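Local coordinates for Lmo0305 protein (Listeria monocytogenes, PDB 3PJ0), which belongs to the beta-eliminating lyase family of pyridoxal-phosphate-dependent proteins, with the cofactor covalently attached to the chain, at residues 281-286 with 293-298. Sequence-based numbering, arbitrary orientation.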
ATOM      1  N   LYS A 281      31.535  14.218 -18.332  1.00 17.36           N
ATOM      2  CA  LYS A 281      30.991  15.394 -17.662  1.00 16.81           C
ATOM      3  C   LYS A 281      29.803  14.993 -16.763  1.00 16.46           C
ATOM      4  O   LYS A 281      29.247  13.907 -16.918  1.00 16.81           O
ATOM      5  CB  LYS A 281      30.515  16.436 -18.675  1.00 17.66           C
ATOM      6  CG  LYS A 281      29.197  16.073 -19.418  1.00 21.00           C
ATOM      7  CD  LYS A 281      28.789  17.116 -20.478  1.00 24.22           C
ATOM      8  CE  LYS A 281      27.465  16.730 -21.162  1.00 27.02           C
ATOM      9  NZ  LYS A 281      27.002  17.729 -22.185  1.00 28.27           N
ATOM     10  N   THR A 282      29.427  15.863 -15.830  1.00 15.34           N
ATOM     11  CA  THR A 282      28.205  15.648 -15.080  1.00 15.32           C
ATOM     12  C   THR A 282      27.131  16.684 -15.422  1.00 14.57           C
ATOM     13  O   THR A 282      27.432  17.791 -15.905  1.00 14.55           O
ATOM     14  CB  THR A 282      28.430  15.619 -13.560  1.00 14.76           C
ATOM     15  OG1 THR A 282      28.812  16.912 -13.064  1.00 15.79           O
ATOM     16  CG2 THR A 282      29.472  14.556 -13.198  1.00 15.13           C
ATOM     17  N   VAL A 283      25.869  16.303 -15.187  1.00 14.24           N
ATOM     18  CA  VAL A 283      24.750  17.199 -15.313  1.00 14.34           C
ATOM     19  C   VAL A 283      23.927  17.073 -14.018  1.00 13.55           C
ATOM     20  O   VAL A 283      23.481  15.993 -13.696  1.00 14.46           O
ATOM     21  CB  VAL A 283      23.863  16.877 -16.506  1.00 14.17           C
ATOM     22  CG1 VAL A 283      22.676  17.844 -16.543  1.00 15.92           C
ATOM     23  CG2 VAL A 283      24.674  16.897 -17.805  1.00 14.91           C
ATOM     24  N   PRO A 284      23.798  18.152 -13.240  1.00 13.91           N
ATOM     25  CA  PRO A 284      24.435  19.440 -13.493  1.00 14.48           C
ATOM     26  C   PRO A 284      25.958  19.312 -13.303  1.00 15.04           C
ATOM     27  O   PRO A 284      26.437  18.356 -12.676  1.00 13.47           O
ATOM     28  CB  PRO A 284      23.827  20.359 -12.431  1.00 14.31           C
ATOM     29  CG  PRO A 284      23.105  19.519 -11.466  1.00 13.78           C
ATOM     30  CD  PRO A 284      23.062  18.116 -11.956  1.00 13.61           C
ATOM     31  N   GLU A 285      26.727  20.268 -13.832  1.00 15.47           N
ATOM     32  CA  GLU A 285      28.187  20.215 -13.686  1.00 16.07           C
ATOM     33  C   GLU A 285      28.595  20.235 -12.214  1.00 15.09           C
ATOM     34  O   GLU A 285      29.495  19.481 -11.793  1.00 15.03           O
ATOM     35  CB  GLU A 285      28.841  21.374 -14.461  0.67 16.84           C
ATOM     36  CG  GLU A 285      30.362  21.477 -14.269  0.67 19.17           C
ATOM     37  CD  GLU A 285      31.027  22.545 -15.147  0.67 23.42           C
ATOM     38  OE1 GLU A 285      30.377  23.088 -16.086  0.67 23.96           O
ATOM     39  OE2 GLU A 285      32.225  22.820 -14.895  0.67 23.55           O
ATOM     40  N   VAL A 286      27.964  21.129 -11.449  1.00 14.99           N
ATOM     41  CA  VAL A 286      28.110  21.151  -9.998  1.00 14.63           C
ATOM     42  C   VAL A 286      26.757  20.731  -9.384  1.00 13.59           C
ATOM     43  O   VAL A 286      25.738  21.428  -9.555  1.00 13.98           O
ATOM     44  CB  VAL A 286      28.562  22.506  -9.450  1.00 15.60           C
ATOM     45  CG1 VAL A 286      28.610  22.438  -7.901  1.00 14.58           C
ATOM     46  CG2 VAL A 286      29.936  22.889 -10.040  1.00 16.84           C
ATOM     47  N   HIS A 293      23.897  13.168 -12.854  1.00 11.06           N
ATOM     48  CA  HIS A 293      24.038  12.218 -13.950  1.00 11.22           C
ATOM     49  C   HIS A 293      25.437  12.381 -14.538  1.00 12.15           C
ATOM     50  O   HIS A 293      25.944  13.469 -14.606  1.00 12.02           O
ATOM     51  CB  HIS A 293      22.978  12.520 -14.997  1.00 10.56           C
ATOM     52  CG  HIS A 293      21.614  12.105 -14.582  1.00 11.40           C
ATOM     53  ND1 HIS A 293      20.511  12.217 -15.402  1.00 11.94           N
ATOM     54  CD2 HIS A 293      21.181  11.535 -13.433  1.00 10.15           C
ATOM     55  CE1 HIS A 293      19.454  11.763 -14.753  1.00 12.67           C
ATOM     56  NE2 HIS A 293      19.847  11.307 -13.574  1.00 12.35           N
ATOM     57  N   VAL A 294      26.052  11.275 -14.951  1.00 13.01           N
ATOM     58  CA  VAL A 294      27.412  11.258 -15.542  1.00 12.82           C
ATOM     59  C   VAL A 294      27.255  10.873 -17.007  1.00 13.49           C
ATOM     60  O   VAL A 294      26.637   9.864 -17.316  1.00 11.94           O
ATOM     61  CB  VAL A 294      28.295  10.207 -14.820  1.00 13.79           C
ATOM     62  CG1 VAL A 294      29.690  10.116 -15.404  1.00 14.39           C
ATOM     63  CG2 VAL A 294      28.344  10.511 -13.284  1.00 13.61           C
ATOM     64  N   TYR A 295      27.806  11.682 -17.897  1.00 13.88           N
ATOM     65  CA  TYR A 295      27.682  11.496 -19.331  1.00 15.40           C
ATOM     66  C   TYR A 295      29.036  11.236 -19.928  1.00 17.10           C
ATOM     67  O   TYR A 295      30.020  11.874 -19.549  1.00 17.01           O
ATOM     68  CB  TYR A 295      27.098  12.756 -19.983  1.00 15.58           C
ATOM     69  CG  TYR A 295      25.594  12.850 -19.985  1.00 16.47           C
ATOM     70  CD1 TYR A 295      24.883  13.157 -18.816  1.00 16.96           C
ATOM     71  CD2 TYR A 295      24.878  12.655 -21.163  1.00 17.25           C
ATOM     72  CE1 TYR A 295      23.493  13.241 -18.818  1.00 16.29           C
ATOM     73  CE2 TYR A 295      23.484  12.760 -21.187  1.00 18.81           C
ATOM     74  CZ  TYR A 295      22.793  13.059 -20.007  1.00 17.99           C
ATOM     75  OH  TYR A 295      21.415  13.141 -20.021  1.00 16.16           O
ATOM     76  N   PHE A 296      29.065  10.336 -20.906  1.00 18.68           N
ATOM     77  CA  PHE A 296      30.278   9.938 -21.570  1.00 19.00           C
ATOM     78  C   PHE A 296      30.200  10.194 -23.061  1.00 20.47           C
ATOM     79  O   PHE A 296      29.119  10.087 -23.652  1.00 20.06           O
ATOM     80  CB  PHE A 296      30.498   8.446 -21.397  1.00 19.26           C
ATOM     81  CG  PHE A 296      30.733   8.023 -19.991  1.00 16.85           C
ATOM     82  CD1 PHE A 296      29.661   7.725 -19.162  1.00 16.17           C
ATOM     83  CD2 PHE A 296      32.032   7.878 -19.506  1.00 17.89           C
ATOM     84  CE1 PHE A 296      29.867   7.318 -17.869  1.00 16.00           C
ATOM     85  CE2 PHE A 296      32.261   7.481 -18.202  1.00 16.68           C
ATOM     86  CZ  PHE A 296      31.186   7.196 -17.375  1.00 18.12           C
ATOM     87  N   GLU A 297      31.360  10.494 -23.653  1.00 21.49           N
ATOM     88  CA  GLU A 297      31.477  10.709 -25.095  1.00 23.01           C
ATOM     89  C   GLU A 297      31.865   9.418 -25.814  1.00 22.90           C
ATOM     90  O   GLU A 297      32.739   9.414 -26.710  1.00 23.54           O
ATOM     91  CB  GLU A 297      32.500  11.803 -25.413  1.00 24.02           C
ATOM     92  CG  GLU A 297      32.107  13.186 -24.939  1.00 26.51           C
ATOM     93  CD  GLU A 297      33.218  14.206 -25.168  1.00 30.22           C
ATOM     94  OE1 GLU A 297      34.117  13.949 -25.993  1.00 33.62           O
ATOM     95  OE2 GLU A 297      33.200  15.278 -24.518  1.00 33.49           O
ATOM     96  N   ASN A 298      31.226   8.326 -25.401  1.00 21.65           N
ATOM     97  CA  ASN A 298      31.395   7.008 -26.008  1.00 21.39           C
ATOM     98  C   ASN A 298      30.116   6.232 -25.860  1.00 20.31           C
ATOM     99  O   ASN A 298      29.274   6.557 -25.021  1.00 18.72           O
ATOM    100  CB  ASN A 298      32.554   6.252 -25.372  1.00 21.47           C
ATOM    101  CG  ASN A 298      33.898   6.785 -25.817  1.00 23.24           C
ATOM    102  OD1 ASN A 298      34.322   6.564 -26.967  1.00 27.88           O
ATOM    103  ND2 ASN A 298      34.580   7.492 -24.923  1.00 18.27           N
TER
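K281 and V283 pair with Y295 and H293 in an antiparallel beta hairpin, strands 280-283 and 291-296, at one border of the four-stranded antiparallel sheet; 280-283 is the outermost strand. Two hydrogen-bonded pairs flank the non-hydrogen-bonded pair T282–V294, where the CA atoms are 4.5 Å apart. In the K281–Y295 pair, Y295 N reaches K281 O at 2.8 Å, an almost straight bond of 178°, and K281 N returns one to Y295 O. V283 N to H293 O (2.9 Å) and H293 N to V283 O close the other pair.

K281, V283, H293 and Y295 point to one face. With CG beside its backbone N (chi1 -85°), the Y295 ring is placed beside strand 280-283, whose side chains approach it obliquely from the same side: V283 CG2 lies 3.9 Å from Y295 CD1, while the extended K281 chain runs past, its CG 4.0 Å from Y295 CB. The ammonium is too distant for more than a weak cation-pi attraction. H293 turns its imidazole away from strand 280-283, and NE2 bonds to E333 on strand 329-335.

The other face, with T282 and V294, packs on helix 260-275 through F274. T282 CG2 meets V294 CG2 at 4.2 Å, and T282 OG1 bonds to P284 O at 2.8 Å and to N275 ND2, linking the start of the loop, just past the cis peptide before P284, to the helix. Backbone bonds thus set the register; the helix-side face is mainly apolar, its buried T282 hydroxyl satisfied by P284 O and N275 ND2, and the tyrosine face opens only toward K281 and V283, since Y295 rests on V329 and A331 and H293 is buried.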